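Local coordinates for protein glucosamine-6-phosphate deaminase (Thermotoga maritima, PDB 1J5X) that is a SIS-domain protein with an alpha/beta fold whose chain contains two parallel beta-sheets packed against helices, at residues K202-I207 / L263-K268; F215-M220 / V313-L318; Y245-Y250 / K277-E282. All coordinates share one frame; numbering follows the deposited sequence.

Interaction 1: K202-I207 / L263-K268; sequences KVIEKI and LVFMQK
Ile-204 and Ile-207 on one side meet Phe-265 and Leu-263 on the other, and the measured approaches are all apolar. Taking 202-207 in chain order, Val-203 does not reach the strand, Val-203 CG1 stopping 6.9 Å short of Phe-265 CZ, and it touches Leu-291 and Ile-299 instead; the first residue to reach across is Ile-204. Ile-204 CA is 10.6 Å from Phe-265 CA, a gap bridged by the two side chains. The CG1 branch of the isoleucine lies beside the backbone N, opposite the carbonyl carbon (chi1 -63°), while CG2 is the branch opposite the backbone N. Ile-204 CD1 then stands 4.1 Å from Phe-265 CE2, and Ile-204 CG1 is equally near to Phe-265 CZ. The approach is to the rim of the ring, close to its plane, and the two side chains run at about a right angle to each other.

Three residues on, the backbone N of Ile-207 is hydrogen-bonded to the O of Ile-204 (3.1 Å), a bond spanning three residues, with Ile-207 already in the turn that follows the helical residues. Its CB is directed at the strand, and a single methyl serves two partners there. Ile-207 CD1 is 4.2 Å from Leu-263 CD1, and Ile-207 CD1 is also 4.2 Å from Phe-265 CE1, again at the ring edge. Both isoleucine methyls therefore rest along the aromatic rim, in ordinary van der Waals packing of modest extent, 145 Å² in all.

Further cover comes from helix 313-326, where Leu-318 touches both Leu-263 and Phe-265, and Ile-317 and Gln-321 touch Ile-204. The last part of helix 184-205 thus packs on helix 313-326 as well as on strand 262-267, which is itself held in the parallel sheet between strands 214-218 and 289-293.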
# COMPACT_ATOMS: atom_id res chain seq x y z
N LYS A 202 10.25 12.21 12.95
CA LYS A 202 11.35 12.40 13.90
C LYS A 202 12.18 11.17 14.18
O LYS A 202 13.40 11.27 14.34
CB LYS A 202 10.82 13.04 15.22
CG LYS A 202 9.77 12.21 15.96
CD LYS A 202 10.34 10.98 16.71
CE LYS A 202 11.25 11.36 17.91
NZ LYS A 202 12.05 10.20 18.46
N VAL A 203 11.55 10.00 14.24
CA VAL A 203 12.27 8.76 14.45
C VAL A 203 13.18 8.48 13.24
O VAL A 203 14.33 8.06 13.40
CB VAL A 203 11.27 7.55 14.61
CG1 VAL A 203 12.01 6.24 14.50
CG2 VAL A 203 10.48 7.66 15.96
N ILE A 204 12.67 8.69 12.03
CA ILE A 204 13.45 8.38 10.83
C ILE A 204 14.58 9.43 10.64
O ILE A 204 15.65 9.12 10.13
CB ILE A 204 12.53 8.30 9.60
CG1 ILE A 204 11.52 7.14 9.79
CG2 ILE A 204 13.38 8.02 8.29
CD1 ILE A 204 10.37 7.08 8.77
N GLU A 205 14.36 10.65 11.10
CA GLU A 205 15.40 11.67 11.01
C GLU A 205 16.69 11.25 11.77
O GLU A 205 17.78 11.71 11.45
CB GLU A 205 14.86 12.96 11.58
CG GLU A 205 15.35 14.18 10.91
CD GLU A 205 14.52 15.39 11.32
OE1 GLU A 205 14.35 16.28 10.45
OE2 GLU A 205 14.03 15.45 12.48
N LYS A 206 16.56 10.40 12.78
CA LYS A 206 17.68 9.94 13.60
C LYS A 206 18.50 8.84 12.98
O LYS A 206 19.55 8.48 13.49
CB LYS A 206 17.19 9.47 14.97
CG LYS A 206 16.59 10.57 15.87
CD LYS A 206 16.14 9.99 17.20
CE LYS A 206 15.58 11.08 18.16
NZ LYS A 206 16.28 12.43 18.06
N ILE A 207 18.00 8.25 11.89
CA ILE A 207 18.74 7.20 11.23
C ILE A 207 19.85 7.83 10.39
O ILE A 207 19.63 8.84 9.72
CB ILE A 207 17.84 6.33 10.26
CG1 ILE A 207 16.65 5.75 11.04
CG2 ILE A 207 18.69 5.19 9.63
CD1 ILE A 207 15.54 5.13 10.18
N LEU A 263 18.93 -1.71 6.38
CA LEU A 263 17.93 -1.07 7.24
C LEU A 263 16.63 -1.89 7.10
O LEU A 263 16.14 -2.06 5.99
CB LEU A 263 17.65 0.37 6.79
CG LEU A 263 16.54 1.19 7.50
CD1 LEU A 263 16.86 1.30 8.98
CD2 LEU A 263 16.39 2.56 6.90
N VAL A 264 16.09 -2.38 8.23
CA VAL A 264 14.87 -3.19 8.19
C VAL A 264 13.70 -2.45 8.84
O VAL A 264 13.86 -1.92 9.94
CB VAL A 264 15.11 -4.52 8.97
CG1 VAL A 264 13.82 -5.42 8.90
CG2 VAL A 264 16.32 -5.25 8.41
N PHE A 265 12.53 -2.39 8.18
CA PHE A 265 11.35 -1.78 8.80
C PHE A 265 10.44 -2.97 8.95
O PHE A 265 10.07 -3.62 7.96
CB PHE A 265 10.67 -0.78 7.90
CG PHE A 265 11.12 0.64 8.11
CD1 PHE A 265 12.45 0.92 8.45
CD2 PHE A 265 10.27 1.69 7.86
CE1 PHE A 265 12.90 2.28 8.55
CE2 PHE A 265 10.73 3.06 7.97
CZ PHE A 265 12.05 3.30 8.31
N MSE A 266 10.12 -3.30 10.19
CA MSE A 266 9.33 -4.44 10.50
C MSE A 266 7.94 -4.01 10.99
O MSE A 266 7.82 -3.23 11.96
CB MSE A 266 10.04 -5.24 11.60
CG MSE A 266 9.32 -6.54 11.95
SE MSE A 266 10.31 -7.56 13.33
CE MSE A 266 12.08 -6.94 12.97
N GLN A 267 6.90 -4.51 10.32
CA GLN A 267 5.50 -4.18 10.70
C GLN A 267 5.05 -5.16 11.77
O GLN A 267 4.83 -6.36 11.50
CB GLN A 267 4.58 -4.35 9.52
CG GLN A 267 4.96 -3.48 8.30
CD GLN A 267 4.78 -1.98 8.50
OE1 GLN A 267 3.96 -1.53 9.31
NE2 GLN A 267 5.53 -1.17 7.72
N LYS A 268 4.94 -4.69 13.02
CA LYS A 268 4.52 -5.61 14.11
C LYS A 268 3.04 -6.04 13.99
O LYS A 268 2.22 -5.25 13.63
CB LYS A 268 4.67 -4.91 15.46
CG LYS A 268 6.13 -4.48 15.78
CD LYS A 268 6.27 -3.91 17.27
CE LYS A 268 6.12 -5.06 18.27
NZ LYS A 268 7.24 -6.06 18.18

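Interaction 2: F215-M220 / V313-L318; sequences FVFLGM and VPAQIL
Leu-318 points its CD2 methyl at the ring face of Phe-215, the two side chains coming from opposite directions. The methyl carbon sits 4.0 Å from the Phe-215 ring centroid and 22° off the ring normal, which meets the geometry of a CH-pi contact. It is displaced toward the rim, and the atom pair Leu-318 CD2 to Phe-215 CD2 closes to 3.7 Å. The leucine branch point joins in, with Leu-318 CG 3.8 Å from Phe-215 CE2.

Phe-217 presents itself differently to the same methyl. Leu-318 CD2 lies at the edge of its ring, near the ring plane, 3.9 Å from Phe-217 CZ. Both phenylalanines start alike, CG beside the backbone N, but their second torsions differ (-13° and -82°), which turns the two rings differently toward the methyl.

This is strand-on-helix packing in an alpha/beta fold: the alternate residues Phe-215 and Phe-217 of a parallel-sheet strand address Ala-315 and Leu-318, one helical turn apart. The strand 215-218 and helix 313-318 axes run antiparallel and approach to 11.5 Å.

At Ala-315 the contact with Phe-217 is a single methyl: Ala-315 CB lies 3.7 Å from Phe-217 CE1. Ser-230 of helix 222-238 touches both of these residues, while Cys-234 of the same helix touches Phe-215.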
# COMPACT_ATOMS: atom_id res chain seq x y z
N PHE A 215 17.41 -1.48 1.88
CA PHE A 215 16.20 -1.42 2.71
C PHE A 215 15.39 -2.72 2.58
O PHE A 215 15.13 -3.18 1.45
CB PHE A 215 15.31 -0.27 2.26
CG PHE A 215 15.92 1.11 2.40
CD1 PHE A 215 17.09 1.30 3.14
CD2 PHE A 215 15.32 2.18 1.80
CE1 PHE A 215 17.63 2.60 3.26
CE2 PHE A 215 15.84 3.49 1.91
CZ PHE A 215 17.00 3.68 2.64
N VAL A 216 14.92 -3.24 3.72
CA VAL A 216 14.14 -4.49 3.76
C VAL A 216 12.86 -4.16 4.53
O VAL A 216 12.94 -3.52 5.60
CB VAL A 216 14.96 -5.55 4.51
CG1 VAL A 216 14.15 -6.84 4.74
CG2 VAL A 216 16.27 -5.86 3.72
N PHE A 217 11.70 -4.52 3.97
CA PHE A 217 10.39 -4.26 4.59
C PHE A 217 9.73 -5.59 4.91
O PHE A 217 9.49 -6.41 4.02
CB PHE A 217 9.60 -3.39 3.62
CG PHE A 217 10.26 -2.05 3.41
CD1 PHE A 217 10.05 -1.04 4.34
CD2 PHE A 217 11.11 -1.81 2.32
CE1 PHE A 217 10.65 0.22 4.22
CE2 PHE A 217 11.75 -0.54 2.17
CZ PHE A 217 11.51 0.47 3.12
N LEU A 218 9.45 -5.83 6.20
CA LEU A 218 8.90 -7.12 6.62
C LEU A 218 7.52 -6.98 7.20
O LEU A 218 7.29 -6.06 7.98
CB LEU A 218 9.83 -7.73 7.68
CG LEU A 218 11.31 -7.99 7.35
CD1 LEU A 218 11.97 -8.81 8.53
CD2 LEU A 218 11.38 -8.86 6.04
N GLY A 219 6.61 -7.86 6.83
CA GLY A 219 5.26 -7.80 7.42
C GLY A 219 4.46 -8.99 6.92
O GLY A 219 4.75 -9.51 5.84
N MSE A 220 3.47 -9.44 7.70
CA MSE A 220 2.63 -10.55 7.26
C MSE A 220 1.27 -10.12 6.73
O MSE A 220 0.72 -9.11 7.19
CB MSE A 220 2.35 -11.53 8.43
CG MSE A 220 3.65 -12.16 8.93
SE MSE A 220 3.03 -13.40 10.40
CE MSE A 220 4.67 -14.57 10.55
N VAL A 313 3.19 5.02 5.53
CA VAL A 313 3.69 6.38 5.80
C VAL A 313 5.17 6.38 6.23
O VAL A 313 5.98 7.18 5.72
CB VAL A 313 2.81 7.07 6.87
CG1 VAL A 313 3.45 8.39 7.35
CG2 VAL A 313 1.46 7.37 6.30
N PRO A 314 5.56 5.53 7.17
CA PRO A 314 6.97 5.54 7.56
C PRO A 314 7.91 5.33 6.33
O PRO A 314 8.91 6.00 6.18
CB PRO A 314 7.07 4.38 8.52
CG PRO A 314 5.70 4.42 9.23
CD PRO A 314 4.77 4.62 8.05
N ALA A 315 7.56 4.36 5.46
CA ALA A 315 8.42 4.12 4.29
C ALA A 315 8.38 5.27 3.28
O ALA A 315 9.40 5.54 2.63
CB ALA A 315 7.99 2.75 3.59
N GLN A 316 7.26 5.98 3.14
CA GLN A 316 7.20 7.14 2.24
C GLN A 316 8.15 8.23 2.80
O GLN A 316 8.79 8.93 2.05
CB GLN A 316 5.83 7.76 2.22
CG GLN A 316 4.71 6.90 1.61
CD GLN A 316 3.35 7.53 1.86
OE1 GLN A 316 3.21 8.72 1.82
NE2 GLN A 316 2.33 6.72 2.12
N ILE A 317 8.17 8.38 4.13
CA ILE A 317 9.06 9.36 4.77
C ILE A 317 10.52 8.91 4.63
O ILE A 317 11.41 9.73 4.40
CB ILE A 317 8.64 9.57 6.29
CG1 ILE A 317 7.30 10.29 6.33
CG2 ILE A 317 9.74 10.33 7.08
CD1 ILE A 317 6.69 10.39 7.80
N LEU A 318 10.77 7.61 4.77
CA LEU A 318 12.11 7.10 4.60
C LEU A 318 12.54 7.40 3.16
O LEU A 318 13.64 7.92 2.92
CB LEU A 318 12.15 5.59 4.82
CG LEU A 318 13.52 4.94 4.54
CD1 LEU A 318 14.64 5.45 5.53
CD2 LEU A 318 13.36 3.45 4.73

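Interaction 3: Y245-Y250 / K277-E282; sequences YSTLEY and KRLRKE
Thr-247 and Leu-279 carry this contact, and the flat groups of 245-250 lie beside it. The Tyr-250 ring has Tyr-245 CE2 at its edge, in plane. Toward the helix Tyr-250 comes no closer than its CB, 5.1 Å from Leu-279 CD2, so neither its face nor its edge takes part in the contact. Val-216 and Leu-218 of strand 214-218, with Lys-255 and Val-258 from loops, also touch Tyr-250.

Leu-279 enters from the helix with its CB directed at the loop. CG extends opposite its own backbone N (chi1 178°), which carries CD2 out to the loop backbone. There Leu-279 CD2 is 3.4 Å from Thr-247 O and 3.7 Å from Thr-247 CG2, the threonine and leucine side chains meeting at a slant. The methyl merely packs against the carbonyl oxygen, which also accepts a weak bond from Tyr-250 N within the turn. A stronger turn bond, Glu-249 N to Ser-246 O at 2.8 Å, helps hold this bend. Leu-248 adds a marginal approach, its CD2 4.5 Å from Leu-279 CD2. Of the 125 Å² buried on both sides together, 71 Å² belongs to Leu-279.

Near this apolar point Glu-282 forms salt bridges with Arg-251 and Lys-255, which follow 245-250 in the same connection. Leu-279 also touches Leu-218, which places the contact against the sheet. Helix 273-285 connects the adjacent parallel strands 262-267 and 289-293, a beta-alpha-beta crossover, and the turn that follows the edge strand 241-245 packs on the helix's flank, as expected of a layered alpha/beta domain.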
# COMPACT_ATOMS: atom_id res chain seq x y z
N TYR A 245 9.40 -8.96 2.32
CA TYR A 245 9.15 -10.36 2.55
C TYR A 245 8.12 -10.48 3.68
O TYR A 245 7.97 -9.55 4.50
CB TYR A 245 10.42 -11.09 3.06
CG TYR A 245 11.52 -11.17 2.05
CD1 TYR A 245 11.52 -12.17 1.08
CD2 TYR A 245 12.51 -10.20 2.02
CE1 TYR A 245 12.54 -12.22 0.06
CE2 TYR A 245 13.53 -10.23 1.02
CZ TYR A 245 13.54 -11.25 0.05
OH TYR A 245 14.55 -11.36 -0.84
N SER A 246 7.48 -11.65 3.73
CA SER A 246 6.58 -11.96 4.86
C SER A 246 7.62 -12.10 6.02
O SER A 246 8.70 -12.70 5.85
CB SER A 246 5.85 -13.30 4.64
OG SER A 246 5.04 -13.57 5.77
N THR A 247 7.26 -11.60 7.20
CA THR A 247 8.25 -11.48 8.28
C THR A 247 9.26 -12.57 8.56
O THR A 247 10.50 -12.30 8.55
CB THR A 247 7.52 -11.04 9.56
OG1 THR A 247 6.73 -9.87 9.26
CG2 THR A 247 8.52 -10.64 10.66
N LEU A 248 8.76 -13.75 8.88
CA LEU A 248 9.63 -14.87 9.23
C LEU A 248 10.30 -15.47 8.00
O LEU A 248 11.23 -16.27 8.15
CB LEU A 248 8.82 -15.95 9.97
CG LEU A 248 8.19 -15.39 11.25
CD1 LEU A 248 7.40 -16.44 11.92
CD2 LEU A 248 9.29 -14.79 12.14
N GLU A 249 9.86 -15.08 6.78
CA GLU A 249 10.46 -15.67 5.57
C GLU A 249 11.86 -15.17 5.42
O GLU A 249 12.67 -15.80 4.75
CB GLU A 249 9.71 -15.22 4.30
CG GLU A 249 8.39 -15.98 4.16
CD GLU A 249 8.62 -17.47 3.83
OE1 GLU A 249 9.03 -17.81 2.69
OE2 GLU A 249 8.42 -18.31 4.71
N TYR A 250 12.13 -14.01 6.04
CA TYR A 250 13.42 -13.38 5.89
C TYR A 250 14.60 -14.27 6.34
O TYR A 250 15.70 -14.14 5.81
CB TYR A 250 13.44 -12.01 6.61
CG TYR A 250 14.62 -11.15 6.13
CD1 TYR A 250 14.70 -10.72 4.79
CD2 TYR A 250 15.65 -10.80 7.01
CE1 TYR A 250 15.75 -9.99 4.35
CE2 TYR A 250 16.74 -10.05 6.57
CZ TYR A 250 16.79 -9.65 5.24
OH TYR A 250 17.83 -8.91 4.75
N LYS A 277 10.76 -9.63 18.34
CA LYS A 277 11.94 -9.17 19.04
C LYS A 277 13.12 -10.13 18.81
O LYS A 277 14.27 -9.67 18.68
CB LYS A 277 11.60 -8.99 20.53
CG LYS A 277 10.66 -7.75 20.74
CD LYS A 277 11.42 -6.48 20.32
CE LYS A 277 10.95 -5.20 21.00
NZ LYS A 277 9.78 -4.60 20.39
N ARG A 278 12.83 -11.42 18.76
CA ARG A 278 13.88 -12.41 18.54
C ARG A 278 14.50 -12.17 17.16
O ARG A 278 15.73 -12.19 17.01
CB ARG A 278 13.35 -13.82 18.59
CG ARG A 278 12.96 -14.32 19.94
CD ARG A 278 12.59 -15.80 19.84
NE ARG A 278 12.14 -16.35 21.12
CZ ARG A 278 11.95 -17.65 21.35
NH1 ARG A 278 12.16 -18.55 20.38
NH2 ARG A 278 11.57 -18.07 22.56
N LEU A 279 13.67 -11.92 16.14
CA LEU A 279 14.21 -11.69 14.79
C LEU A 279 15.02 -10.37 14.74
O LEU A 279 16.07 -10.30 14.11
CB LEU A 279 13.03 -11.63 13.78
CG LEU A 279 13.41 -11.35 12.32
CD1 LEU A 279 14.47 -12.40 11.86
CD2 LEU A 279 12.10 -11.38 11.45
N ARG A 280 14.51 -9.33 15.38
CA ARG A 280 15.20 -8.07 15.45
C ARG A 280 16.62 -8.27 16.02
O ARG A 280 17.60 -7.83 15.40
CB ARG A 280 14.45 -7.09 16.37
CG ARG A 280 15.23 -5.83 16.67
CD ARG A 280 14.38 -4.76 17.37
NE ARG A 280 15.18 -3.54 17.51
CZ ARG A 280 14.71 -2.29 17.45
NH1 ARG A 280 13.42 -2.04 17.25
NH2 ARG A 280 15.56 -1.29 17.58
N LYS A 281 16.72 -8.96 17.16
CA LYS A 281 18.04 -9.14 17.79
C LYS A 281 18.96 -9.93 16.85
O LYS A 281 20.15 -9.63 16.71
CB LYS A 281 17.93 -9.86 19.14
CG LYS A 281 17.31 -11.27 19.10
CD LYS A 281 18.27 -12.35 18.54
CE LYS A 281 17.60 -13.71 18.25
NZ LYS A 281 17.09 -14.37 19.46
N GLU A 282 18.38 -10.92 16.15
CA GLU A 282 19.18 -11.72 15.23
C GLU A 282 19.72 -10.85 14.08
O GLU A 282 20.93 -10.82 13.81
CB GLU A 282 18.35 -12.91 14.76
CG GLU A 282 19.10 -13.84 13.79
CD GLU A 282 18.21 -14.91 13.19
OE1 GLU A 282 17.48 -15.56 13.96
OE2 GLU A 282 18.24 -15.10 11.96

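All three contacts belong to the layers around the four-stranded parallel sheet. Interactions 1 and 2 are close, their centres about 8 Å apart, because strands 262-267 and 214-218 are neighbours; Leu-263 O to Val-216 N at 2.8 Å is a probable hydrogen bond between them. Interaction 3 lies about 15 Å and 14 Å from the centres of interactions 1 and 2. Residues alternate along strand 214-218: Phe-215 and Phe-217 face helix 313-326, whereas Val-216 and Leu-218 face Tyr-250, so interactions 2 and 3 occupy opposite faces. Along the chain, interaction 3 is nested inside interaction 2, while interaction 1 crosses both, so segments far apart in sequence meet around the same sheet.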